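PDB 5V7P: protein-S-isoprenylcysteine O-methyltransferase from Tribolium castaneum, which methylates the C-terminal carboxylate of isoprenylated cysteine residues in proteins, using S-adenosyl-L-methionine as the methyl donor. Local coordinates for residues S12-S17 / A69-L75; F102-F107 / S122-N126; E141-E145 / L226-C231. All blocks are in the same frame, centred on the assembly; numbering follows the deposited sequence.

Contact 1. Residues S12-S17 / A69-L75; sequences SFTGSS and AFLGLVL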
loop_
_atom_site.group_PDB
_atom_site.type_symbol
_atom_site.label_atom_id
_atom_site.label_comp_id
_atom_site.label_asym_id
_atom_site.label_seq_id
_atom_site.Cartn_x
_atom_site.Cartn_y
_atom_site.Cartn_z
ATOM N N SER A 12 -6.525 -19.128 9.017
ATOM C CA SER A 12 -6.883 -19.346 7.619
ATOM C C SER A 12 -5.644 -19.434 6.735
ATOM O O SER A 12 -5.598 -20.244 5.803
ATOM C CB SER A 12 -7.805 -18.226 7.139
ATOM O OG SER A 12 -8.907 -18.071 8.012
ATOM N N PHE A 13 -4.631 -18.611 7.013
ATOM C CA PHE A 13 -3.434 -18.595 6.179
ATOM C C PHE A 13 -2.670 -19.909 6.285
ATOM O O PHE A 13 -2.314 -20.515 5.268
ATOM C CB PHE A 13 -2.544 -17.419 6.577
ATOM C CG PHE A 13 -1.232 -17.373 5.847
ATOM C CD1 PHE A 13 -1.164 -16.922 4.539
ATOM C CD2 PHE A 13 -0.063 -17.766 6.477
ATOM C CE1 PHE A 13 0.043 -16.873 3.871
ATOM C CE2 PHE A 13 1.148 -17.719 5.813
ATOM C CZ PHE A 13 1.201 -17.272 4.509
ATOM N N THR A 14 -2.410 -20.365 7.513
ATOM C CA THR A 14 -1.668 -21.608 7.699
ATOM C C THR A 14 -2.519 -22.815 7.325
ATOM O O THR A 14 -2.027 -23.756 6.690
ATOM C CB THR A 14 -1.183 -21.724 9.146
ATOM O OG1 THR A 14 -2.307 -21.723 10.035
ATOM C CG2 THR A 14 -0.262 -20.564 9.499
ATOM N N GLY A 15 -3.797 -22.807 7.707
ATOM C CA GLY A 15 -4.678 -23.899 7.324
ATOM C C GLY A 15 -4.754 -24.071 5.820
ATOM O O GLY A 15 -4.624 -25.182 5.300
ATOM N N SER A 16 -4.966 -22.968 5.097
ATOM C CA SER A 16 -4.971 -23.030 3.640
ATOM C C SER A 16 -3.614 -23.472 3.110
ATOM O O SER A 16 -3.535 -24.267 2.167
ATOM C CB SER A 16 -5.361 -21.670 3.059
ATOM O OG SER A 16 -5.325 -21.691 1.642
ATOM N N SER A 17 -2.532 -22.973 3.711
ATOM C CA SER A 17 -1.198 -23.399 3.301
ATOM C C SER A 17 -1.011 -24.894 3.517
ATOM O O SER A 17 -0.392 -25.576 2.691
ATOM C CB SER A 17 -0.138 -22.610 4.069
ATOM O OG SER A 17 -0.125 -21.249 3.675
ATOM N N ALA A 69 -6.537 -16.964 3.369
ATOM C CA ALA A 69 -6.477 -18.277 2.736
ATOM C C ALA A 69 -5.972 -18.172 1.303
ATOM O O ALA A 69 -5.191 -19.016 0.847
ATOM C CB ALA A 69 -7.854 -18.938 2.770
ATOM N N PHE A 70 -6.412 -17.144 0.576
ATOM C CA PHE A 70 -5.947 -16.954 -0.793
ATOM C C PHE A 70 -4.442 -16.731 -0.832
ATOM O O PHE A 70 -3.748 -17.279 -1.698
ATOM C CB PHE A 70 -6.684 -15.778 -1.436
ATOM C CG PHE A 70 -6.056 -15.291 -2.711
ATOM C CD1 PHE A 70 -6.255 -15.971 -3.902
ATOM C CD2 PHE A 70 -5.269 -14.152 -2.719
ATOM C CE1 PHE A 70 -5.679 -15.523 -5.076
ATOM C CE2 PHE A 70 -4.689 -13.700 -3.889
ATOM C CZ PHE A 70 -4.895 -14.387 -5.070
ATOM N N LEU A 71 -3.917 -15.940 0.106
ATOM C CA LEU A 71 -2.480 -15.688 0.142
ATOM C C LEU A 71 -1.700 -16.943 0.515
ATOM O O LEU A 71 -0.585 -17.147 0.018
ATOM C CB LEU A 71 -2.177 -14.554 1.120
ATOM C CG LEU A 71 -2.701 -13.179 0.699
ATOM C CD1 LEU A 71 -2.633 -12.197 1.861
ATOM C CD2 LEU A 71 -1.920 -12.646 -0.492
ATOM N N GLY A 72 -2.258 -17.787 1.383
ATOM C CA GLY A 72 -1.636 -19.075 1.638
ATOM C C GLY A 72 -1.622 -19.948 0.401
ATOM O O GLY A 72 -0.647 -20.657 0.136
ATOM N N LEU A 73 -2.704 -19.901 -0.379
ATOM C CA LEU A 73 -2.737 -20.604 -1.657
ATOM C C LEU A 73 -1.583 -20.158 -2.546
ATOM O O LEU A 73 -0.838 -20.985 -3.084
ATOM C CB LEU A 73 -4.079 -20.352 -2.349
ATOM C CG LEU A 73 -4.665 -21.481 -3.199
ATOM C CD1 LEU A 73 -5.882 -20.990 -3.970
ATOM C CD2 LEU A 73 -3.634 -22.048 -4.144
ATOM N N VAL A 74 -1.415 -18.842 -2.698
ATOM C CA VAL A 74 -0.367 -18.315 -3.566
ATOM C C VAL A 74 1.009 -18.712 -3.044
ATOM O O VAL A 74 1.914 -19.035 -3.822
ATOM C CB VAL A 74 -0.509 -16.788 -3.692
ATOM C CG1 VAL A 74 0.632 -16.196 -4.508
ATOM C CG2 VAL A 74 -1.852 -16.438 -4.323
ATOM N N LEU A 75 1.189 -18.692 -1.723
ATOM C CA LEU A 75 2.473 -19.068 -1.141
ATOM C C LEU A 75 2.869 -20.483 -1.552
ATOM O O LEU A 75 3.954 -20.704 -2.104
ATOM C CB LEU A 75 2.406 -18.944 0.382
ATOM C CG LEU A 75 3.603 -19.491 1.166
ATOM C CD1 LEU A 75 4.902 -18.835 0.716
ATOM C CD2 LEU A 75 3.393 -19.289 2.655
#
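The carbonyl oxygen of A69 is gripped from two helices at once: S16 OG donates to A69 O across the interface at 2.8 Å, while L73 N supplies the ordinary helical bond from the opposite face of the carbonyl plane. S16 reaches it because OG lies anti to the backbone N (chi1 178°), and the C=O...OG angle of 121° places the hydroxyl well to the side of the carbonyl. Beside it, S16 CB meets A69 CB at 3.7 Å. A second serine turns back on its own helix: S17 OG donates to F13 O, and the same hydroxyl lies 3.3 Å from G72 CA. A CB on G72 would come too close to F13 O and S17 OG, which is consistent with glycine allowing the close approach of the two backbones. The axes of the short segments pass 7.3 Å apart and cross at -40°, running broadly parallel. Such small-residue packing of A69 and G72 against serines is a recognised way of bringing transmembrane helices close together. On the flank, the F13 ring slants across the G72 backbone, CD1 lying 3.5 Å from G72 N, and its CZ meets L75 CD2 at 3.5 Å with the two side chains nearly perpendicular. S17 OG also stands above the centre of that ring. The contact joins helix 4-29 to helix 59-84; helix 90-113 comes in beside it, with Y104 stacked on F13 and L101 touching L75, and helix 35-56 meets A69 through L53 and L73 through V42.

Contact 2. Residues F102-F107 / S122-N126; sequences FHYSEF and SFVIN. With MPG ([(Z)-octadec-9-enyl] (2R)-2,3-bis(oxidanyl)propanoate), chain B.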
loop_
_atom_site.group_PDB
_atom_site.type_symbol
_atom_site.label_atom_id
_atom_site.label_comp_id
_atom_site.label_asym_id
_atom_site.label_seq_id
_atom_site.Cartn_x
_atom_site.Cartn_y
_atom_site.Cartn_z
ATOM N N PHE A 102 4.495 -10.947 1.624
ATOM C CA PHE A 102 4.471 -9.512 1.877
ATOM C C PHE A 102 3.088 -9.061 2.327
ATOM O O PHE A 102 2.939 -8.420 3.373
ATOM C CB PHE A 102 4.893 -8.741 0.628
ATOM C CG PHE A 102 4.734 -7.253 0.762
ATOM C CD1 PHE A 102 5.754 -6.482 1.293
ATOM C CD2 PHE A 102 3.559 -6.629 0.374
ATOM C CE1 PHE A 102 5.610 -5.117 1.427
ATOM C CE2 PHE A 102 3.409 -5.261 0.506
ATOM C CZ PHE A 102 4.435 -4.504 1.033
ATOM N N HIS A 103 2.060 -9.392 1.545
ATOM C CA HIS A 103 0.726 -8.873 1.820
ATOM C C HIS A 103 0.152 -9.455 3.106
ATOM O O HIS A 103 -0.529 -8.750 3.858
ATOM C CB HIS A 103 -0.197 -9.152 0.634
ATOM C CG HIS A 103 0.118 -8.328 -0.578
ATOM N ND1 HIS A 103 -0.164 -6.981 -0.653
ATOM C CD2 HIS A 103 0.696 -8.658 -1.757
ATOM C CE1 HIS A 103 0.226 -6.517 -1.827
ATOM N NE2 HIS A 103 0.750 -7.515 -2.516
ATOM N N TYR A 104 0.414 -10.734 3.386
ATOM C CA TYR A 104 -0.119 -11.323 4.609
ATOM C C TYR A 104 0.612 -10.799 5.838
ATOM O O TYR A 104 -0.016 -10.336 6.797
ATOM C CB TYR A 104 -0.036 -12.847 4.574
ATOM C CG TYR A 104 -0.409 -13.418 5.920
ATOM C CD1 TYR A 104 -1.712 -13.327 6.387
ATOM C CD2 TYR A 104 0.544 -13.998 6.743
ATOM C CE1 TYR A 104 -2.060 -13.819 7.622
ATOM C CE2 TYR A 104 0.203 -14.496 7.982
ATOM C CZ TYR A 104 -1.103 -14.402 8.414
ATOM O OH TYR A 104 -1.457 -14.887 9.646
ATOM N N SER A 105 1.946 -10.886 5.838
ATOM C CA SER A 105 2.714 -10.388 6.972
ATOM C C SER A 105 2.417 -8.920 7.241
ATOM O O SER A 105 2.518 -8.464 8.386
ATOM C CB SER A 105 4.208 -10.593 6.720
ATOM O OG SER A 105 4.622 -9.918 5.545
ATOM N N GLU A 106 2.047 -8.168 6.201
ATOM C CA GLU A 106 1.631 -6.783 6.396
ATOM C C GLU A 106 0.365 -6.710 7.243
ATOM O O GLU A 106 0.251 -5.857 8.132
ATOM C CB GLU A 106 1.406 -6.116 5.040
ATOM C CG GLU A 106 1.289 -4.609 5.101
ATOM C CD GLU A 106 2.629 -3.920 5.253
ATOM O OE1 GLU A 106 2.640 -2.711 5.571
ATOM O OE2 GLU A 106 3.672 -4.577 5.049
ATOM N N PHE A 107 -0.598 -7.596 6.978
ATOM C CA PHE A 107 -1.800 -7.661 7.803
ATOM C C PHE A 107 -1.464 -8.088 9.224
ATOM O O PHE A 107 -1.962 -7.502 10.192
ATOM C CB PHE A 107 -2.805 -8.631 7.180
ATOM C CG PHE A 107 -4.081 -8.774 7.962
ATOM C CD1 PHE A 107 -4.162 -9.650 9.034
ATOM C CD2 PHE A 107 -5.205 -8.042 7.619
ATOM C CE1 PHE A 107 -5.336 -9.782 9.754
ATOM C CE2 PHE A 107 -6.379 -8.173 8.333
ATOM C CZ PHE A 107 -6.444 -9.045 9.402
ATOM N N SER A 122 -5.652 -3.670 5.474
ATOM C CA SER A 122 -4.355 -3.973 6.065
ATOM C C SER A 122 -3.564 -4.980 5.240
ATOM O O SER A 122 -2.340 -5.059 5.394
ATOM C CB SER A 122 -4.544 -4.488 7.491
ATOM O OG SER A 122 -5.187 -3.515 8.296
ATOM N N PHE A 123 -4.227 -5.756 4.377
ATOM C CA PHE A 123 -3.512 -6.570 3.400
ATOM C C PHE A 123 -2.848 -5.725 2.321
ATOM O O PHE A 123 -2.123 -6.276 1.485
ATOM C CB PHE A 123 -4.462 -7.578 2.751
ATOM C CG PHE A 123 -4.914 -8.670 3.677
ATOM C CD1 PHE A 123 -4.052 -9.694 4.030
ATOM C CD2 PHE A 123 -6.201 -8.681 4.185
ATOM C CE1 PHE A 123 -4.464 -10.702 4.876
ATOM C CE2 PHE A 123 -6.618 -9.691 5.033
ATOM C CZ PHE A 123 -5.747 -10.701 5.378
ATOM N N VAL A 124 -3.106 -4.416 2.310
ATOM C CA VAL A 124 -2.412 -3.441 1.473
ATOM C C VAL A 124 -2.410 -3.862 0.006
ATOM O O VAL A 124 -1.436 -3.633 -0.719
ATOM C CB VAL A 124 -0.980 -3.194 2.001
ATOM C CG1 VAL A 124 0.014 -4.320 1.653
ATOM C CG2 VAL A 124 -0.462 -1.849 1.530
ATOM N N ILE A 125 -3.518 -4.435 -0.456
ATOM C CA ILE A 125 -3.649 -4.865 -1.844
ATOM C C ILE A 125 -4.319 -3.759 -2.654
ATOM O O ILE A 125 -5.389 -3.262 -2.287
ATOM C CB ILE A 125 -4.441 -6.181 -1.945
ATOM C CG1 ILE A 125 -3.842 -7.236 -1.006
ATOM C CG2 ILE A 125 -4.437 -6.686 -3.387
ATOM C CD1 ILE A 125 -4.593 -8.560 -0.976
ATOM N N ASN A 126 -3.677 -3.367 -3.751
ATOM C CA ASN A 126 -4.235 -2.452 -4.741
ATOM C C ASN A 126 -4.470 -3.269 -6.002
ATOM O O ASN A 126 -3.511 -3.836 -6.535
ATOM C CB ASN A 126 -3.276 -1.290 -5.009
ATOM C CG ASN A 126 -3.892 0.065 -4.739
ATOM O OD1 ASN A 126 -5.042 0.171 -4.318
ATOM N ND2 ASN A 126 -3.117 1.118 -4.969
HETATM C C2 MPG B . 4.256 -1.674 -9.155
HETATM C C3 MPG B . 5.561 -1.183 -8.540
HETATM C C4 MPG B . 5.303 -0.257 -7.355
HETATM C C5 MPG B . 6.604 -0.024 -6.620
HETATM C C6 MPG B . 6.379 1.020 -5.539
HETATM C C7 MPG B . 5.418 0.548 -4.451
HETATM C C8 MPG B . 4.595 1.754 -4.035
HETATM C C9 MPG B . 3.925 1.459 -2.697
HETATM C C10 MPG B . 2.627 1.324 -2.549
HETATM C C11 MPG B . 1.628 1.449 -3.701
HETATM C C12 MPG B . 0.423 0.567 -3.416
HETATM C C13 MPG B . -0.390 1.130 -2.256
HETATM C C14 MPG B . -1.232 0.003 -1.677
HETATM C C15 MPG B . -2.246 0.563 -0.683
HETATM C C16 MPG B . -3.649 0.065 -1.020
HETATM O O1 MPG B . 3.893 -3.854 -8.288
HETATM C C1 MPG B . 3.453 -2.538 -8.183
HETATM C CXD MPG B . 4.703 -5.872 -7.038
HETATM O O2 MPG B . 6.020 -6.244 -6.749
HETATM C C21 MPG B . 4.252 -6.582 -8.324
HETATM O O3 MPG B . 5.348 -7.192 -8.945
HETATM O O4 MPG B . 5.187 -3.643 -6.454
HETATM C CX3 MPG B . 4.630 -4.361 -7.216
#
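F107 and F123 form an offset stack, centroids 4.2 Å apart and planes at 15°, where a 3-10 segment ends at 122-123 and the chain runs on as loop against transmembrane helix 90-113. With CG anti to the backbone N (chi1 180°), the F107 ring is carried over one face of F123, its CD2 lying 3.4 Å from F123 CE2. F107 CB adds a CH-pi contact over the same ring, 3.8 Å from the F123 centroid. At its rim F123 meets the edge of Y104. Replacing F123 by an alanine would probably take away the stacked face from F107 and open a gap beside Y104 and L71. The F123 backbone is held separately: H103 ND1 donates to F123 O at 3.0 Å, nearly in line with the C=O, though the bond bends at the N-H and the oxygen lies 16° out of the imidazole plane. V124, at positive phi, sets CG1 against F102 CE2 and E106 CG, each at 3.7 Å. The E106 chain bends at chi2 and sends its carboxylate to K174, R173 and H186. On its other branch, V124 CG2 touches the lipid carbon MPG C15 at 3.7 Å.

Contact 3. Residues E141-E145 / L226-C231; sequences EFFIE and LINPLC. With UND (undecane), chain K.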
loop_
_atom_site.group_PDB
_atom_site.type_symbol
_atom_site.label_atom_id
_atom_site.label_comp_id
_atom_site.label_asym_id
_atom_site.label_seq_id
_atom_site.Cartn_x
_atom_site.Cartn_y
_atom_site.Cartn_z
ATOM N N GLU A 141 5.554 -9.409 -19.303
ATOM C CA GLU A 141 6.958 -9.306 -19.687
ATOM C C GLU A 141 7.686 -10.611 -19.404
ATOM O O GLU A 141 8.398 -11.139 -20.267
ATOM C CB GLU A 141 7.643 -8.151 -18.954
ATOM C CG GLU A 141 9.121 -8.024 -19.324
ATOM C CD GLU A 141 9.857 -6.947 -18.560
ATOM O OE1 GLU A 141 9.207 -6.180 -17.822
ATOM O OE2 GLU A 141 11.094 -6.874 -18.697
ATOM N N PHE A 142 7.521 -11.147 -18.193
ATOM C CA PHE A 142 8.202 -12.385 -17.837
ATOM C C PHE A 142 7.887 -13.489 -18.838
ATOM O O PHE A 142 8.796 -14.097 -19.414
ATOM C CB PHE A 142 7.810 -12.816 -16.423
ATOM C CG PHE A 142 8.439 -14.115 -15.993
ATOM C CD1 PHE A 142 9.691 -14.129 -15.400
ATOM C CD2 PHE A 142 7.784 -15.319 -16.193
ATOM C CE1 PHE A 142 10.276 -15.320 -15.010
ATOM C CE2 PHE A 142 8.364 -16.513 -15.805
ATOM C CZ PHE A 142 9.612 -16.514 -15.213
ATOM N N PHE A 143 6.600 -13.747 -19.076
ATOM C CA PHE A 143 6.212 -14.892 -19.890
ATOM C C PHE A 143 6.466 -14.664 -21.376
ATOM O O PHE A 143 6.760 -15.622 -22.098
ATOM C CB PHE A 143 4.744 -15.236 -19.641
ATOM C CG PHE A 143 4.507 -15.881 -18.309
ATOM C CD1 PHE A 143 4.876 -17.198 -18.092
ATOM C CD2 PHE A 143 3.940 -15.168 -17.267
ATOM C CE1 PHE A 143 4.674 -17.794 -16.865
ATOM C CE2 PHE A 143 3.734 -15.759 -16.038
ATOM C CZ PHE A 143 4.104 -17.075 -15.835
ATOM N N ILE A 144 6.364 -13.423 -21.853
ATOM C CA ILE A 144 6.791 -13.128 -23.218
ATOM C C ILE A 144 8.301 -13.289 -23.336
ATOM O O ILE A 144 8.806 -13.894 -24.290
ATOM C CB ILE A 144 6.334 -11.717 -23.636
ATOM C CG1 ILE A 144 4.812 -11.693 -23.807
ATOM C CG2 ILE A 144 7.025 -11.280 -24.935
ATOM C CD1 ILE A 144 4.234 -10.333 -24.186
ATOM N N GLU A 145 9.045 -12.757 -22.363
ATOM C CA GLU A 145 10.500 -12.872 -22.396
ATOM C C GLU A 145 10.948 -14.309 -22.167
ATOM O O GLU A 145 11.948 -14.751 -22.746
ATOM C CB GLU A 145 11.127 -11.950 -21.353
ATOM C CG GLU A 145 11.111 -10.481 -21.739
ATOM C CD GLU A 145 11.631 -9.586 -20.635
ATOM O OE1 GLU A 145 11.808 -10.080 -19.502
ATOM O OE2 GLU A 145 11.862 -8.388 -20.898
ATOM N N LEU A 226 12.259 -11.641 -10.986
ATOM C CA LEU A 226 11.733 -11.979 -12.302
ATOM C C LEU A 226 12.736 -11.756 -13.427
ATOM O O LEU A 226 12.484 -12.204 -14.550
ATOM C CB LEU A 226 10.468 -11.150 -12.569
ATOM C CG LEU A 226 9.077 -11.789 -12.483
ATOM C CD1 LEU A 226 9.022 -13.012 -11.581
ATOM C CD2 LEU A 226 8.076 -10.752 -12.000
ATOM N N ILE A 227 13.854 -11.084 -13.159
ATOM C CA ILE A 227 14.804 -10.717 -14.203
ATOM C C ILE A 227 14.035 -10.059 -15.344
ATOM O O ILE A 227 14.109 -10.497 -16.497
ATOM C CB ILE A 227 15.612 -11.937 -14.688
ATOM C CG1 ILE A 227 16.167 -12.710 -13.482
ATOM C CG2 ILE A 227 16.747 -11.487 -15.612
ATOM C CD1 ILE A 227 17.075 -13.880 -13.828
ATOM N N ASN A 228 13.276 -9.008 -15.020
ATOM C CA ASN A 228 12.530 -8.237 -16.004
ATOM C C ASN A 228 13.295 -6.954 -16.305
ATOM O O ASN A 228 13.227 -6.000 -15.516
ATOM C CB ASN A 228 11.124 -7.917 -15.487
ATOM C CG ASN A 228 10.158 -9.076 -15.648
ATOM O OD1 ASN A 228 10.362 -9.961 -16.478
ATOM N ND2 ASN A 228 9.091 -9.070 -14.859
ATOM N N PRO A 229 14.027 -6.865 -17.421
ATOM C CA PRO A 229 14.825 -5.653 -17.675
ATOM C C PRO A 229 13.997 -4.403 -17.916
ATOM O O PRO A 229 14.528 -3.295 -17.769
ATOM C CB PRO A 229 15.649 -6.025 -18.916
ATOM C CG PRO A 229 14.881 -7.115 -19.574
ATOM C CD PRO A 229 14.215 -7.879 -18.473
ATOM N N LEU A 230 12.723 -4.530 -18.283
ATOM C CA LEU A 230 11.890 -3.350 -18.485
ATOM C C LEU A 230 11.236 -2.876 -17.192
ATOM O O LEU A 230 11.140 -1.667 -16.954
ATOM C CB LEU A 230 10.809 -3.637 -19.533
ATOM C CG LEU A 230 11.292 -4.058 -20.924
ATOM C CD1 LEU A 230 10.100 -4.331 -21.830
ATOM C CD2 LEU A 230 12.201 -3.000 -21.541
ATOM N N CYS A 231 10.792 -3.803 -16.344
ATOM C CA CYS A 231 10.057 -3.420 -15.144
ATOM C C CYS A 231 10.972 -2.913 -14.037
ATOM O O CYS A 231 10.530 -2.117 -13.201
ATOM C CB CYS A 231 9.235 -4.602 -14.630
ATOM S SG CYS A 231 7.623 -4.788 -15.438
HETATM C C1 UND K . 4.548 -0.499 -16.620
HETATM C C2 UND K . 5.302 -0.383 -17.942
HETATM C C3 UND K . 6.420 -1.424 -17.988
HETATM C C4 UND K . 6.708 -1.855 -19.428
HETATM C C5 UND K . 6.681 -3.380 -19.539
HETATM C C6 UND K . 6.366 -3.802 -20.973
HETATM C C7 UND K . 5.743 -5.197 -20.955
HETATM C C8 UND K . 5.373 -5.617 -22.375
HETATM C C9 UND K . 6.640 -5.985 -23.150
HETATM C C10 UND K . 6.629 -7.468 -23.518
HETATM C C11 UND K . 8.064 -7.961 -23.700
#
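E141 and N228 lie stacked and run in opposite directions, the carboxylate and amide planes only 23° apart, with E141 CD 3.5 Å from N228 CB. From this position the carboxylate faces the backbone of 228-231. E141 CG is anti to the backbone N and the chain stays extended, carrying both oxygens to the N-H groups of L230 and C231. L230 N donates to E141 OE2 at 2.9 Å and 162°, on the syn side and somewhat out of the carboxylate plane; C231 N reaches E141 OE1 only by a weak, bent bond. These N-H groups stand at the start of helix 231-258, so the acid binds the N-terminal end of that helix. E141 OE2 also lies 2.8 Å from E145 OE2, close enough that one of the two acids probably holds a proton. The receiving segment is the short turn between two membrane helices, 210-225 and 231-258; the first of these ends in a Schellman motif, with I227 at positive phi. The side chains of E145 and P229 come at each other from opposite directions, E145 OE2 lying 3.4 Å from P229 CD. The E145 carboxylate is turned 65° from the N228 amide, and K153 gathers the acceptors, with a salt bridge to E145 OE1 and hydrogen bonds to N228 OD1 and the L226 and I227 carbonyls. F142 presents its edge to the turn, L226 O lying in the ring plane 3.5 Å from F142 CD1. The same CD1 meets L226 CG at 3.8 Å, the two side chains crossing at about a right angle. I144 CG2 and L230 CD1 both touch the bound undecane, the former at 3.7 Å from UND C11.

Contacts 1 and 2 form one continuous packed region, their centres about 13 Å apart: L71 CD1 lies 3.6 Å from F123 CD1 and 3.7 Å from Y104 N. The second of these pairs joins helices 59-84 and 90-113, which are consecutive in the chain. Contact 3 is separate, about 24 Å between centres from contact 2 and 27 Å from contact 1, with no touching atoms; helix 129-148, which carries residues 141-145, follows helix 90-113. Contact 2 lies nearest the catalytic region: the E106 side chain is about 7 Å from that of S211, which binds S-adenosyl-L-methionine, and the V124 side chain about 8 Å from that of R246, a probable substrate-binding residue. Contacts 1 and 3 lie away from these sites.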